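Local coordinates for protein-glutamine gamma-glutamyltransferase 2 (Pagrus major, PDB 1G0D) that probably catalyses the calcium-dependent joining of peptide-bound glutamine to lysine side chains or other primary amines, cross-linking or aminating proteins, at residues A603-V613 and L661-L670. Sequence-based numbering, arbitrary orientation.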
ATOM      1  N   ALA A 603      13.986  13.130  21.017  1.00 26.14           N
ATOM      2  CA  ALA A 603      14.029  13.273  19.566  1.00 26.61           C
ATOM      3  C   ALA A 603      13.798  14.750  19.270  1.00 27.93           C
ATOM      4  O   ALA A 603      12.979  15.409  19.920  1.00 26.88           O
ATOM      5  CB  ALA A 603      12.924  12.415  18.919  1.00 26.51           C
ATOM      6  N   TYR A 604      14.511  15.244  18.266  1.00 30.76           N
ATOM      7  CA  TYR A 604      14.485  16.644  17.873  1.00 31.36           C
ATOM      8  C   TYR A 604      14.158  16.864  16.415  1.00 32.83           C
ATOM      9  O   TYR A 604      14.872  16.384  15.544  1.00 35.68           O
ATOM     10  CB  TYR A 604      15.854  17.263  18.120  1.00 32.01           C
ATOM     11  CG  TYR A 604      16.267  17.242  19.562  1.00 37.80           C
ATOM     12  CD1 TYR A 604      16.959  16.162  20.093  1.00 39.22           C
ATOM     13  CD2 TYR A 604      15.919  18.290  20.418  1.00 39.29           C
ATOM     14  CE1 TYR A 604      17.288  16.121  21.449  1.00 44.46           C
ATOM     15  CE2 TYR A 604      16.240  18.260  21.765  1.00 43.20           C
ATOM     16  CZ  TYR A 604      16.919  17.174  22.283  1.00 44.80           C
ATOM     17  OH  TYR A 604      17.184  17.127  23.637  1.00 47.15           O
ATOM     18  N   VAL A 605      13.106  17.617  16.132  1.00 32.49           N
ATOM     19  CA  VAL A 605      12.782  17.889  14.744  1.00 32.11           C
ATOM     20  C   VAL A 605      12.809  19.401  14.525  1.00 30.13           C
ATOM     21  O   VAL A 605      12.442  20.169  15.407  1.00 27.33           O
ATOM     22  CB  VAL A 605      11.424  17.223  14.362  1.00 30.69           C
ATOM     23  CG1 VAL A 605      10.520  17.184  15.557  1.00 27.88           C
ATOM     24  CG2 VAL A 605      10.825  17.894  13.157  1.00 27.27           C
ATOM     25  N   SER A 606      13.292  19.820  13.360  1.00 30.61           N
ATOM     26  CA  SER A 606      13.416  21.240  13.055  1.00 30.31           C
ATOM     27  C   SER A 606      13.455  21.570  11.560  1.00 32.12           C
ATOM     28  O   SER A 606      13.953  20.787  10.768  1.00 34.95           O
ATOM     29  CB  SER A 606      14.712  21.752  13.677  1.00 30.89           C
ATOM     30  OG  SER A 606      15.751  21.846  12.709  1.00 28.28           O
ATOM     31  N   PHE A 607      12.947  22.738  11.172  1.00 33.70           N
ATOM     32  CA  PHE A 607      12.993  23.162   9.766  1.00 33.23           C
ATOM     33  C   PHE A 607      12.880  24.679   9.663  1.00 33.88           C
ATOM     34  O   PHE A 607      12.715  25.364  10.660  1.00 31.82           O
ATOM     35  CB  PHE A 607      11.914  22.432   8.906  1.00 30.13           C
ATOM     36  CG  PHE A 607      10.561  23.119   8.838  1.00 24.16           C
ATOM     37  CD1 PHE A 607      10.197  23.854   7.713  1.00 21.96           C
ATOM     38  CD2 PHE A 607       9.620  22.956   9.859  1.00 21.77           C
ATOM     39  CE1 PHE A 607       8.922  24.412   7.596  1.00 19.18           C
ATOM     40  CE2 PHE A 607       8.341  23.508   9.756  1.00 19.68           C
ATOM     41  CZ  PHE A 607       7.997  24.240   8.612  1.00 18.76           C
ATOM     42  N   THR A 608      13.018  25.198   8.452  1.00 37.01           N
ATOM     43  CA  THR A 608      12.924  26.630   8.226  1.00 35.54           C
ATOM     44  C   THR A 608      11.803  26.956   7.261  1.00 32.50           C
ATOM     45  O   THR A 608      11.768  26.445   6.160  1.00 33.56           O
ATOM     46  CB  THR A 608      14.235  27.194   7.630  1.00 37.46           C
ATOM     47  OG1 THR A 608      15.267  27.187   8.624  1.00 43.46           O
ATOM     48  CG2 THR A 608      14.031  28.618   7.170  1.00 41.59           C
ATOM     49  N   ASN A 609      10.885  27.807   7.682  1.00 31.54           N
ATOM     50  CA  ASN A 609       9.785  28.237   6.835  1.00 31.24           C
ATOM     51  C   ASN A 609      10.309  28.777   5.487  1.00 33.05           C
ATOM     52  O   ASN A 609      10.992  29.787   5.447  1.00 34.65           O
ATOM     53  CB  ASN A 609       9.031  29.336   7.563  1.00 27.98           C
ATOM     54  CG  ASN A 609       7.813  29.790   6.825  1.00 26.78           C
ATOM     55  OD1 ASN A 609       7.514  29.292   5.743  1.00 22.39           O
ATOM     56  ND2 ASN A 609       7.092  30.748   7.408  1.00 23.01           N
ATOM     57  N   PRO A 610      10.022  28.089   4.371  1.00 35.03           N
ATOM     58  CA  PRO A 610      10.491  28.559   3.058  1.00 39.52           C
ATOM     59  C   PRO A 610       9.471  29.560   2.471  1.00 43.35           C
ATOM     60  O   PRO A 610       9.659  30.138   1.391  1.00 45.08           O
ATOM     61  CB  PRO A 610      10.540  27.282   2.231  1.00 34.90           C
ATOM     62  CG  PRO A 610       9.367  26.532   2.725  1.00 36.10           C
ATOM     63  CD  PRO A 610       9.262  26.838   4.233  1.00 36.22           C
ATOM     64  N   LEU A 611       8.378  29.735   3.204  1.00 44.24           N
ATOM     65  CA  LEU A 611       7.308  30.626   2.814  1.00 40.15           C
ATOM     66  C   LEU A 611       7.476  32.024   3.417  1.00 43.63           C
ATOM     67  O   LEU A 611       7.774  32.188   4.598  1.00 40.84           O
ATOM     68  CB  LEU A 611       5.978  30.028   3.267  1.00 30.36           C
ATOM     69  CG  LEU A 611       5.114  29.350   2.222  1.00 22.87           C
ATOM     70  CD1 LEU A 611       5.924  28.415   1.392  1.00 12.72           C
ATOM     71  CD2 LEU A 611       3.972  28.666   2.932  1.00 19.58           C
ATOM     72  N   PRO A 612       7.293  33.054   2.594  1.00 47.58           N
ATOM     73  CA  PRO A 612       7.421  34.418   3.095  1.00 50.86           C
ATOM     74  C   PRO A 612       6.088  34.780   3.762  1.00 51.04           C
ATOM     75  O   PRO A 612       5.633  35.918   3.718  1.00 54.12           O
ATOM     76  CB  PRO A 612       7.684  35.229   1.833  1.00 53.44           C
ATOM     77  CG  PRO A 612       6.948  34.459   0.751  1.00 53.40           C
ATOM     78  CD  PRO A 612       6.952  33.010   1.160  1.00 51.48           C
ATOM     79  N   VAL A 613       5.469  33.786   4.384  1.00 49.38           N
ATOM     80  CA  VAL A 613       4.193  33.956   5.055  1.00 47.65           C
ATOM     81  C   VAL A 613       4.309  33.237   6.370  1.00 46.68           C
ATOM     82  O   VAL A 613       5.068  32.296   6.490  1.00 48.94           O
ATOM     83  CB  VAL A 613       3.051  33.237   4.301  1.00 49.68           C
ATOM     84  CG1 VAL A 613       1.750  33.949   4.530  1.00 51.69           C
ATOM     85  CG2 VAL A 613       3.358  33.148   2.825  1.00 50.83           C
ATOM     86  N   LEU A 661      12.094   6.446  12.758  1.00 20.46           N
ATOM     87  CA  LEU A 661      11.208   7.428  13.384  1.00 18.66           C
ATOM     88  C   LEU A 661      10.709   8.291  12.274  1.00 18.89           C
ATOM     89  O   LEU A 661      11.503   8.844  11.492  1.00 20.15           O
ATOM     90  CB  LEU A 661      11.944   8.258  14.428  1.00 14.55           C
ATOM     91  CG  LEU A 661      11.090   9.274  15.177  1.00 18.11           C
ATOM     92  CD1 LEU A 661       9.982   8.597  15.964  1.00 14.35           C
ATOM     93  CD2 LEU A 661      12.003  10.095  16.087  1.00 17.29           C
ATOM     94  N   LEU A 662       9.380   8.358  12.194  1.00 18.85           N
ATOM     95  CA  LEU A 662       8.679   9.111  11.147  1.00 19.56           C
ATOM     96  C   LEU A 662       7.998  10.378  11.679  1.00 18.00           C
ATOM     97  O   LEU A 662       7.435  10.404  12.777  1.00 17.62           O
ATOM     98  CB  LEU A 662       7.629   8.220  10.461  1.00 15.99           C
ATOM     99  CG  LEU A 662       8.061   7.104   9.511  1.00 18.01           C
ATOM    100  CD1 LEU A 662       9.028   6.138  10.165  1.00 17.54           C
ATOM    101  CD2 LEU A 662       6.836   6.351   9.129  1.00 20.53           C
ATOM    102  N   VAL A 663       8.077  11.446  10.896  1.00 17.92           N
ATOM    103  CA  VAL A 663       7.472  12.694  11.293  1.00 17.50           C
ATOM    104  C   VAL A 663       6.807  13.457  10.141  1.00 18.60           C
ATOM    105  O   VAL A 663       7.319  13.539   9.009  1.00 15.52           O
ATOM    106  CB  VAL A 663       8.524  13.601  11.985  1.00 17.66           C
ATOM    107  CG1 VAL A 663       7.886  14.880  12.447  1.00 13.79           C
ATOM    108  CG2 VAL A 663       9.122  12.874  13.165  1.00 19.76           C
ATOM    109  N   ASP A 664       5.635  13.990  10.473  1.00 20.21           N
ATOM    110  CA  ASP A 664       4.830  14.798   9.588  1.00 22.50           C
ATOM    111  C   ASP A 664       4.586  16.207  10.186  1.00 24.23           C
ATOM    112  O   ASP A 664       4.416  16.372  11.394  1.00 24.72           O
ATOM    113  CB  ASP A 664       3.493  14.106   9.365  1.00 22.75           C
ATOM    114  CG  ASP A 664       2.496  14.997   8.669  1.00 26.78           C
ATOM    115  OD1 ASP A 664       2.557  15.109   7.419  1.00 30.69           O
ATOM    116  OD2 ASP A 664       1.655  15.601   9.373  1.00 27.90           O
ATOM    117  N   PHE A 665       4.595  17.225   9.333  1.00 27.93           N
ATOM    118  CA  PHE A 665       4.301  18.602   9.762  1.00 28.58           C
ATOM    119  C   PHE A 665       3.246  19.248   8.865  1.00 26.91           C
ATOM    120  O   PHE A 665       3.382  19.272   7.628  1.00 23.90           O
ATOM    121  CB  PHE A 665       5.557  19.505   9.761  1.00 32.19           C
ATOM    122  CG  PHE A 665       5.251  20.979  10.009  1.00 33.45           C
ATOM    123  CD1 PHE A 665       5.122  21.482  11.309  1.00 36.26           C
ATOM    124  CD2 PHE A 665       5.027  21.851   8.941  1.00 33.67           C
ATOM    125  CE1 PHE A 665       4.763  22.835  11.532  1.00 36.33           C
ATOM    126  CE2 PHE A 665       4.673  23.188   9.163  1.00 31.53           C
ATOM    127  CZ  PHE A 665       4.539  23.677  10.454  1.00 31.17           C
ATOM    128  N   ASP A 666       2.189  19.762   9.494  1.00 27.05           N
ATOM    129  CA  ASP A 666       1.141  20.462   8.756  1.00 29.29           C
ATOM    130  C   ASP A 666       0.865  21.848   9.337  1.00 29.87           C
ATOM    131  O   ASP A 666       0.989  22.085  10.548  1.00 27.24           O
ATOM    132  CB  ASP A 666      -0.169  19.668   8.700  1.00 29.23           C
ATOM    133  CG  ASP A 666      -1.117  20.195   7.615  1.00 27.89           C
ATOM    134  OD1 ASP A 666      -2.339  20.237   7.870  1.00 31.74           O
ATOM    135  OD2 ASP A 666      -0.642  20.566   6.512  1.00 26.36           O
ATOM    136  N   SER A 667       0.479  22.756   8.450  1.00 27.49           N
ATOM    137  CA  SER A 667       0.206  24.118   8.842  1.00 27.33           C
ATOM    138  C   SER A 667      -0.775  24.609   7.814  1.00 28.26           C
ATOM    139  O   SER A 667      -1.006  23.913   6.824  1.00 29.23           O
ATOM    140  CB  SER A 667       1.487  24.929   8.740  1.00 22.74           C
ATOM    141  OG  SER A 667       1.944  24.897   7.399  1.00 17.63           O
ATOM    142  N   ASP A 668      -1.330  25.801   8.039  1.00 28.08           N
ATOM    143  CA  ASP A 668      -2.302  26.395   7.110  1.00 30.55           C
ATOM    144  C   ASP A 668      -1.728  26.590   5.711  1.00 30.09           C
ATOM    145  O   ASP A 668      -2.340  26.172   4.731  1.00 30.22           O
ATOM    146  CB  ASP A 668      -2.821  27.750   7.631  1.00 29.12           C
ATOM    147  CG  ASP A 668      -1.712  28.761   7.861  1.00 32.88           C
ATOM    148  OD1 ASP A 668      -2.039  29.950   8.064  1.00 35.53           O
ATOM    149  OD2 ASP A 668      -0.521  28.379   7.849  1.00 32.97           O
ATOM    150  N   ARG A 669      -0.545  27.190   5.631  1.00 29.19           N
ATOM    151  CA  ARG A 669       0.097  27.454   4.366  1.00 29.83           C
ATOM    152  C   ARG A 669       1.155  26.444   3.931  1.00 31.63           C
ATOM    153  O   ARG A 669       1.515  26.404   2.745  1.00 34.59           O
ATOM    154  CB  ARG A 669       0.697  28.851   4.401  1.00 35.00           C
ATOM    155  CG  ARG A 669      -0.301  29.894   4.864  1.00 39.62           C
ATOM    156  CD  ARG A 669      -1.271  30.272   3.753  1.00 44.01           C
ATOM    157  NE  ARG A 669      -0.803  31.473   3.071  1.00 55.49           N
ATOM    158  CZ  ARG A 669      -0.008  31.456   2.003  1.00 61.60           C
ATOM    159  NH1 ARG A 669       0.384  32.603   1.429  1.00 61.48           N
ATOM    160  NH2 ARG A 669       0.385  30.284   1.495  1.00 64.23           N
ATOM    161  N   LEU A 670       1.680  25.652   4.872  1.00 30.11           N
ATOM    162  CA  LEU A 670       2.686  24.620   4.535  1.00 24.29           C
ATOM    163  C   LEU A 670       2.144  23.260   4.892  1.00 27.06           C
ATOM    164  O   LEU A 670       1.952  22.934   6.082  1.00 26.85           O
ATOM    165  CB  LEU A 670       3.983  24.807   5.294  1.00 15.66           C
ATOM    166  CG  LEU A 670       5.274  24.926   4.484  1.00 11.63           C
ATOM    167  CD1 LEU A 670       6.369  24.192   5.208  1.00 10.04           C
ATOM    168  CD2 LEU A 670       5.116  24.418   3.099  1.00  7.68           C
TER
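Phe607 drives one edge of its ring into the face of Phe665: CE2 of Phe607 stands 3.6 Å above the plane of the Phe665 ring, over its centre, in an edge-to-face pair with centroids 4.8 Å apart and planes at 58°. CG of Phe665 lies anti to the backbone N (chi1 172°), whereas Phe607 holds its CG between the backbone N and the carbonyl carbon, which directs the ring toward strand 661-666. Phe620 also meets the Phe665 ring. With an alanine at Phe665, the Phe607 edge would probably lose the face it rests on, opening a gap beside Phe620. From the opposite direction, Leu670 brings CD1 to 3.5 Å from Phe607 CE1, and the same methyl lies 4.0 Å from CD of Pro610. Toward the N-terminal ends of both segments aliphatic pairs follow, Val605 with Val663 and Ala603 CB 3.8 Å from Leu661 CD2. At the loop end, the CG2 methyl of Val613 lies over one face of the Arg669 guanidinium, 3.3 Å from Arg669 NH1, while Arg669 NH2 bonds to Tyr546 OH. Leu611 CD2 packs against Arg669 CB. Asn609 shapes this loop: OD1 takes Leu611 N in an Asx turn, and ND2 bonds to Val613 O at 2.7 Å. Strands 603-608 and 661-666 belong to different sheets and cross at -39°, axes 9.7 Å apart: the face-to-face packing of a beta sandwich, here the C-terminal immunoglobulin-like domain.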